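Long-range contact in phosphate binding protein (Planctomyces limnophilus, PDB 4JWO), which probably binds phosphate as the PstS-type substrate-binding component of a system that carries it across the cytoplasmic membrane: residues A[141-153]-A[231-243]. Sequence-based numbering, arbitrary orientation. Where two conformers were deposited one is given.
With FMT (formic acid), chain E.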
ATOM      1  N   ILE A 141      -5.978   4.323  -2.174  1.00 17.42           N
ATOM      2  CA  ILE A 141      -5.419   4.491  -0.846  1.00 16.58           C
ATOM      3  C   ILE A 141      -5.209   3.101  -0.263  1.00 18.41           C
ATOM      4  O   ILE A 141      -6.080   2.238  -0.369  1.00 18.54           O
ATOM      5  CB  ILE A 141      -6.343   5.330   0.047  1.00 16.43           C
ATOM      6  CG1 ILE A 141      -6.415   6.767  -0.468  1.00 18.42           C
ATOM      7  CG2 ILE A 141      -5.841   5.331   1.478  1.00 17.52           C
ATOM      8  CD1 ILE A 141      -7.413   7.637   0.310  1.00 20.11           C
ATOM      9  N   ASP A 142      -4.039   2.880   0.333  1.00 15.89           N
ATOM     10  CA  ASP A 142      -3.689   1.584   0.912  1.00 15.13           C
ATOM     11  C   ASP A 142      -3.697   1.740   2.419  1.00 14.97           C
ATOM     12  O   ASP A 142      -2.925   2.527   2.958  1.00 17.24           O
ATOM     13  CB  ASP A 142      -2.283   1.181   0.434  1.00 17.66           C
ATOM     14  CG  ASP A 142      -1.851  -0.207   0.921  1.00 18.15           C
ATOM     15  OD1 ASP A 142      -2.546  -0.805   1.752  1.00 20.60           O
ATOM     16  OD2 ASP A 142      -0.788  -0.691   0.471  1.00 21.04           O
ATOM     17  N   GLY A 143      -4.577   1.012   3.103  1.00 14.85           N
ATOM     18  CA  GLY A 143      -4.633   1.054   4.551  1.00 14.14           C
ATOM     19  C   GLY A 143      -4.378  -0.304   5.179  1.00 15.89           C
ATOM     20  O   GLY A 143      -4.881  -1.312   4.698  1.00 16.77           O
ATOM     21  N   LEU A 144      -3.589  -0.329   6.246  1.00 14.70           N
ATOM     22  CA  LEU A 144      -3.351  -1.550   7.008  1.00 14.71           C
ATOM     23  C   LEU A 144      -3.857  -1.379   8.421  1.00 15.76           C
ATOM     24  O   LEU A 144      -3.760  -0.294   8.987  1.00 15.47           O
ATOM     25  CB  LEU A 144      -1.859  -1.837   7.112  1.00 16.37           C
ATOM     26  CG  LEU A 144      -1.080  -2.117   5.839  1.00 17.24           C
ATOM     27  CD1 LEU A 144       0.314  -2.592   6.233  1.00 17.31           C
ATOM     28  CD2 LEU A 144      -1.785  -3.142   4.965  1.00 19.78           C
ATOM     29  N   THR A 145      -4.341  -2.467   9.001  1.00 15.21           N
ATOM     30  CA  THR A 145      -4.740  -2.460  10.402  1.00 12.93           C
ATOM     31  C   THR A 145      -3.866  -3.392  11.216  1.00 15.36           C
ATOM     32  O   THR A 145      -3.543  -4.501  10.788  1.00 16.18           O
ATOM     33  CB  THR A 145      -6.185  -2.910  10.591  1.00 14.77           C
ATOM     34  OG1 THR A 145      -6.352  -4.210  10.004  1.00 16.96           O
ATOM     35  CG2 THR A 145      -7.136  -1.927   9.920  1.00 15.93           C
ATOM     36  N   VAL A 146      -3.494  -2.932  12.399  1.00 13.75           N
ATOM     37  CA  VAL A 146      -2.949  -3.794  13.435  1.00 11.52           C
ATOM     38  C   VAL A 146      -4.116  -4.216  14.312  1.00 13.81           C
ATOM     39  O   VAL A 146      -4.930  -3.382  14.721  1.00 14.42           O
ATOM     40  CB  VAL A 146      -1.924  -3.037  14.276  1.00 12.84           C
ATOM     41  CG1 VAL A 146      -1.456  -3.884  15.445  1.00 17.07           C
ATOM     42  CG2 VAL A 146      -0.751  -2.626  13.390  1.00 15.30           C
ATOM     43  N   VAL A 147      -4.227  -5.515  14.571  1.00 13.37           N
ATOM     44  CA  VAL A 147      -5.356  -6.031  15.326  1.00 12.32           C
ATOM     45  C   VAL A 147      -4.915  -6.823  16.544  1.00 15.19           C
ATOM     46  O   VAL A 147      -3.857  -7.445  16.553  1.00 14.71           O
ATOM     47  CB  VAL A 147      -6.266  -6.925  14.441  1.00 14.90           C
ATOM     48  CG1 VAL A 147      -6.919  -6.095  13.344  1.00 16.16           C
ATOM     49  CG2 VAL A 147      -5.463  -8.082  13.826  1.00 16.89           C
ATOM     50  N   ILE A 148      -5.732  -6.759  17.583  1.00 13.22           N
ATOM     51  CA  ILE A 148      -5.572  -7.585  18.763  1.00 13.95           C
ATOM     52  C   ILE A 148      -6.875  -8.330  19.023  1.00 17.02           C
ATOM     53  O   ILE A 148      -7.899  -8.067  18.381  1.00 14.77           O
ATOM     54  CB  ILE A 148      -5.143  -6.747  19.986  1.00 14.21           C
ATOM     55  CG1 ILE A 148      -6.096  -5.568  20.195  1.00 14.01           C
ATOM     56  CG2 ILE A 148      -3.720  -6.248  19.792  1.00 15.69           C
ATOM     57  CD1 ILE A 148      -5.759  -4.679  21.416  1.00 15.05           C
ATOM     58  N   ASN A 149      -6.847  -9.281  19.946  1.00 14.47           N
ATOM     59  CA  ASN A 149      -8.050 -10.008  20.291  1.00 14.70           C
ATOM     60  C   ASN A 149      -8.948  -9.065  21.073  1.00 18.50           C
ATOM     61  O   ASN A 149      -8.447  -8.240  21.831  1.00 17.95           O
ATOM     62  CB  ASN A 149      -7.676 -11.214  21.146  1.00 17.52           C
ATOM     63  CG  ASN A 149      -8.852 -12.096  21.436  1.00 18.78           C
ATOM     64  OD1 ASN A 149      -9.587 -11.877  22.405  1.00 20.81           O
ATOM     65  ND2 ASN A 149      -9.044 -13.116  20.601  1.00 18.79           N
ATOM     66  N   PRO A 150     -10.273  -9.155  20.881  1.00 17.89           N
ATOM     67  CA  PRO A 150     -11.132  -8.204  21.597  1.00 19.07           C
ATOM     68  C   PRO A 150     -11.002  -8.277  23.115  1.00 19.85           C
ATOM     69  O   PRO A 150     -11.333  -7.293  23.782  1.00 20.79           O
ATOM     70  CB  PRO A 150     -12.541  -8.610  21.150  1.00 23.50           C
ATOM     71  CG  PRO A 150     -12.327  -9.155  19.773  1.00 21.81           C
ATOM     72  CD  PRO A 150     -11.042  -9.950  19.905  1.00 19.98           C
ATOM     73  N   ALA A 151     -10.538  -9.408  23.652  1.00 19.34           N
ATOM     74  CA  ALA A 151     -10.371  -9.552  25.103  1.00 21.49           C
ATOM     75  C   ALA A 151      -9.169  -8.767  25.636  1.00 21.55           C
ATOM     76  O   ALA A 151      -9.011  -8.617  26.845  1.00 22.51           O
ATOM     77  CB  ALA A 151     -10.255 -11.009  25.491  1.00 24.31           C
ATOM     78  N   ASN A 152      -8.326  -8.276  24.734  1.00 17.32           N
ATOM     79  CA  ASN A 152      -7.172  -7.448  25.095  1.00 17.34           C
ATOM     80  C   ASN A 152      -7.632  -6.008  25.324  1.00 18.13           C
ATOM     81  O   ASN A 152      -8.053  -5.336  24.388  1.00 18.74           O
ATOM     82  CB  ASN A 152      -6.150  -7.504  23.947  1.00 16.55           C
ATOM     83  CG  ASN A 152      -4.850  -6.773  24.255  1.00 15.98           C
ATOM     84  OD1 ASN A 152      -4.828  -5.792  25.000  1.00 16.22           O
ATOM     85  ND2 ASN A 152      -3.756  -7.246  23.661  1.00 16.93           N
ATOM     86  N   THR A 153      -7.554  -5.532  26.567  1.00 19.59           N
ATOM     87  CA  THR A 153      -7.978  -4.166  26.857  1.00 19.48           C
ATOM     88  C   THR A 153      -6.820  -3.259  27.251  1.00 20.88           C
ATOM     89  O   THR A 153      -7.033  -2.097  27.618  1.00 25.75           O
ATOM     90  CB  THR A 153      -9.033  -4.124  27.969  1.00 24.61           C
ATOM     91  OG1 THR A 153      -8.512  -4.791  29.117  1.00 30.37           O
ATOM     92  CG2 THR A 153     -10.324  -4.809  27.509  1.00 29.67           C
ATOM     93  N   VAL A 231      -6.012 -14.479  15.128  1.00 18.52           N
ATOM     94  CA  VAL A 231      -6.232 -13.438  16.121  1.00 18.76           C
ATOM     95  C   VAL A 231      -7.471 -13.720  16.966  1.00 18.69           C
ATOM     96  O   VAL A 231      -7.450 -13.548  18.187  1.00 19.84           O
ATOM     97  CB  VAL A 231      -6.312 -12.054  15.449  1.00 16.33           C
ATOM     98  CG1 VAL A 231      -6.688 -10.978  16.473  1.00 19.61           C
ATOM     99  CG2 VAL A 231      -4.976 -11.750  14.776  1.00 17.91           C
ATOM    100  N   VAL A 232      -8.557 -14.165  16.333  1.00 17.08           N
ATOM    101  CA  VAL A 232      -9.754 -14.559  17.067  1.00 18.80           C
ATOM    102  C   VAL A 232      -9.484 -15.639  18.129  1.00 20.47           C
ATOM    103  O   VAL A 232     -10.034 -15.599  19.230  1.00 22.97           O
ATOM    104  CB  VAL A 232     -10.866 -15.054  16.097  1.00 23.05           C
ATOM    105  CG1 VAL A 232     -12.078 -15.573  16.861  1.00 25.73           C
ATOM    106  CG2 VAL A 232     -11.260 -13.935  15.135  1.00 23.78           C
ATOM    107  N   ASP A 233      -8.599 -16.577  17.797  1.00 22.25           N
ATOM    108  CA  ASP A 233      -8.366 -17.762  18.623  1.00 23.69           C
ATOM    109  C   ASP A 233      -7.334 -17.580  19.741  1.00 23.81           C
ATOM    110  O   ASP A 233      -7.215 -18.434  20.614  1.00 29.62           O
ATOM    111  CB  ASP A 233      -7.921 -18.933  17.738  1.00 23.13           C
ATOM    112  CG  ASP A 233      -9.062 -19.559  16.975  1.00 30.87           C
ATOM    113  OD1 ASP A 233     -10.227 -19.375  17.382  1.00 34.25           O
ATOM    114  OD2 ASP A 233      -8.785 -20.254  15.974  1.00 34.18           O
ATOM    115  N   SER A 234      -6.590 -16.482  19.718  1.00 21.94           N
ATOM    116  CA  SER A 234      -5.543 -16.261  20.715  0.53 23.24           C
ATOM    117  C   SER A 234      -5.724 -14.941  21.447  1.00 21.65           C
ATOM    118  O   SER A 234      -5.645 -13.870  20.846  1.00 21.24           O
ATOM    119  CB  SER A 234      -4.156 -16.296  20.076  0.53 29.36           C
ATOM    120  OG  SER A 234      -3.172 -15.974  21.042  0.53 32.76           O
ATOM    121  N   LYS A 235      -5.948 -15.033  22.753  1.00 23.81           N
ATOM    122  CA  LYS A 235      -6.176 -13.853  23.587  1.00 23.12           C
ATOM    123  C   LYS A 235      -5.013 -12.884  23.521  1.00 22.38           C
ATOM    124  O   LYS A 235      -5.192 -11.667  23.611  1.00 21.65           O
ATOM    125  CB  LYS A 235      -6.380 -14.274  25.042  1.00 25.49           C
ATOM    126  CG  LYS A 235      -7.624 -15.109  25.295  1.00 39.28           C
ATOM    127  CD  LYS A 235      -8.882 -14.261  25.225  1.00 47.84           C
ATOM    128  CE  LYS A 235     -10.091 -14.978  25.818  1.00 54.06           C
ATOM    129  NZ  LYS A 235     -10.812 -15.812  24.814  1.00 59.51           N
ATOM    130  N   GLY A 236      -3.813 -13.431  23.385  1.00 19.73           N
ATOM    131  CA  GLY A 236      -2.611 -12.623  23.361  1.00 19.03           C
ATOM    132  C   GLY A 236      -2.106 -12.282  21.973  1.00 15.73           C
ATOM    133  O   GLY A 236      -0.948 -11.897  21.811  1.00 17.29           O
ATOM    134  N   ALA A 237      -2.961 -12.414  20.960  1.00 16.12           N
ATOM    135  CA  ALA A 237      -2.525 -12.197  19.582  1.00 14.06           C
ATOM    136  C   ALA A 237      -2.277 -10.740  19.212  1.00 16.05           C
ATOM    137  O   ALA A 237      -2.894  -9.819  19.735  1.00 16.35           O
ATOM    138  CB  ALA A 237      -3.545 -12.789  18.610  1.00 20.09           C
ATOM    139  N   LEU A 238      -1.350 -10.538  18.288  1.00 14.67           N
ATOM    140  CA  LEU A 238      -1.159  -9.248  17.633  0.53 15.48           C
ATOM    141  C   LEU A 238      -0.961  -9.561  16.157  1.00 18.10           C
ATOM    142  O   LEU A 238      -0.087 -10.345  15.830  1.00 16.39           O
ATOM    143  CB  LEU A 238       0.089  -8.554  18.178  0.53 15.25           C
ATOM    144  CG  LEU A 238       0.490  -7.229  17.519  0.53 19.44           C
ATOM    145  CD1 LEU A 238      -0.429  -6.126  17.979  0.53 17.71           C
ATOM    146  CD2 LEU A 238       1.938  -6.858  17.807  0.53 23.08           C
ATOM    147  N   GLY A 239      -1.754  -8.965  15.278  1.00 15.23           N
ATOM    148  CA  GLY A 239      -1.621  -9.275  13.862  1.00 13.95           C
ATOM    149  C   GLY A 239      -1.669  -8.027  13.012  1.00 13.64           C
ATOM    150  O   GLY A 239      -2.028  -6.956  13.492  1.00 14.75           O
ATOM    151  N   TYR A 240      -1.271  -8.148  11.751  1.00 14.20           N
ATOM    152  CA  TYR A 240      -1.492  -7.065  10.797  1.00 12.77           C
ATOM    153  C   TYR A 240      -1.916  -7.613   9.455  1.00 14.14           C
ATOM    154  O   TYR A 240      -1.523  -8.714   9.070  1.00 14.87           O
ATOM    155  CB  TYR A 240      -0.256  -6.157  10.639  1.00 11.91           C
ATOM    156  CG  TYR A 240       0.920  -6.755   9.891  1.00 13.06           C
ATOM    157  CD1 TYR A 240       1.038  -6.608   8.514  1.00 13.24           C
ATOM    158  CD2 TYR A 240       1.933  -7.430  10.567  1.00 14.48           C
ATOM    159  CE1 TYR A 240       2.124  -7.134   7.821  1.00 13.70           C
ATOM    160  CE2 TYR A 240       3.029  -7.977   9.875  1.00 15.11           C
ATOM    161  CZ  TYR A 240       3.114  -7.810   8.506  1.00 15.72           C
ATOM    162  OH  TYR A 240       4.193  -8.321   7.807  1.00 16.96           O
ATOM    163  N   PHE A 241      -2.729  -6.829   8.757  1.00 13.57           N
ATOM    164  CA  PHE A 241      -3.212  -7.156   7.416  1.00 13.45           C
ATOM    165  C   PHE A 241      -3.969  -5.959   6.866  1.00 18.73           C
ATOM    166  O   PHE A 241      -4.147  -4.962   7.558  1.00 16.05           O
ATOM    167  CB  PHE A 241      -4.042  -8.466   7.355  1.00 14.90           C
ATOM    168  CG  PHE A 241      -5.003  -8.670   8.513  1.00 16.27           C
ATOM    169  CD1 PHE A 241      -6.157  -7.905   8.636  1.00 15.71           C
ATOM    170  CD2 PHE A 241      -4.759  -9.653   9.455  1.00 15.10           C
ATOM    171  CE1 PHE A 241      -7.049  -8.113   9.707  1.00 17.26           C
ATOM    172  CE2 PHE A 241      -5.648  -9.875  10.507  1.00 17.19           C
ATOM    173  CZ  PHE A 241      -6.783  -9.099  10.637  1.00 15.64           C
ATOM    174  N   GLY A 242      -4.401  -6.048   5.616  1.00 15.12           N
ATOM    175  CA  GLY A 242      -5.059  -4.931   4.971  1.00 15.87           C
ATOM    176  C   GLY A 242      -6.378  -4.593   5.627  1.00 14.79           C
ATOM    177  O   GLY A 242      -7.068  -5.459   6.169  1.00 16.53           O
ATOM    178  N   TYR A 243      -6.738  -3.319   5.556  1.00 15.99           N
ATOM    179  CA  TYR A 243      -7.930  -2.800   6.215  1.00 16.72           C
ATOM    180  C   TYR A 243      -9.212  -3.549   5.831  1.00 16.95           C
ATOM    181  O   TYR A 243     -10.101  -3.746   6.673  1.00 16.92           O
ATOM    182  CB  TYR A 243      -8.067  -1.298   5.934  1.00 18.65           C
ATOM    183  CG  TYR A 243      -9.356  -0.723   6.449  1.00 17.01           C
ATOM    184  CD1 TYR A 243      -9.490  -0.347   7.778  1.00 20.17           C
ATOM    185  CD2 TYR A 243     -10.459  -0.580   5.608  1.00 20.08           C
ATOM    186  CE1 TYR A 243     -10.691   0.167   8.253  1.00 21.76           C
ATOM    187  CE2 TYR A 243     -11.653  -0.069   6.080  1.00 21.25           C
ATOM    188  CZ  TYR A 243     -11.760   0.300   7.395  1.00 24.14           C
ATOM    189  OH  TYR A 243     -12.957   0.800   7.862  1.00 26.31           O
TER
HETATM  190  C   FMT E 404     -15.197   0.328   5.776  1.00 57.47           C
HETATM  191  O1  FMT E 404     -15.375   0.261   6.993  1.00 56.02           O
HETATM  192  O2  FMT E 404     -15.296  -0.623   5.002  1.00 61.90           O
HETATM  193  O   HOH W   1      -4.509  -9.574  21.892  1.00 15.23           O
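With CG turned anti to its backbone N (chi1 -174°), Asn149 reaches across to Val231 of helix 224-233, while Phe241, whose chi1 of 41° places CG between its own N and carbonyl carbon, brings its ring to Val147. The amide of Asn149 is fixed at both ends: ND2 donates to Val231 O (2.9 Å), nearly straight at 172° and in the plane of both groups, and OD1 accepts from Ala151 N (2.9 Å), closing an Asx turn. An alanine here would probably leave Val231 O without its amide donor and Ala151 N without its acceptor, removing one of the ties that hold the turn. One water supplements this link, accepting from Asn149 N and Asn152 ND2 and donating to Lys235 O and Ala237 O.

Beside this junction, strands 141-148 and 237-242 run antiparallel. Paired bonds join Val147 with Gly239 and Thr145 with Phe241, the closest being Val147 N to Gly239 O (2.8 Å). On one face Val147 CG2 meets Phe241 CZ (3.6 Å), the side chains crossing at about a right angle, and also touches Val231 CG2 (3.8 Å), evidence of close helix-to-strand packing. On this same face Thr145 CG2 meets Tyr243 CD1 (3.6 Å) at the ring edge, just where helix 243-247 starts. The other face carries Val146 CG1 against Leu238 CD1 (3.5 Å). Strand 189-192 runs parallel beyond 237-242, and helix 224-233 connects into 237-242, consistent with the alpha/beta lobe of a periplasmic-binding-protein fold.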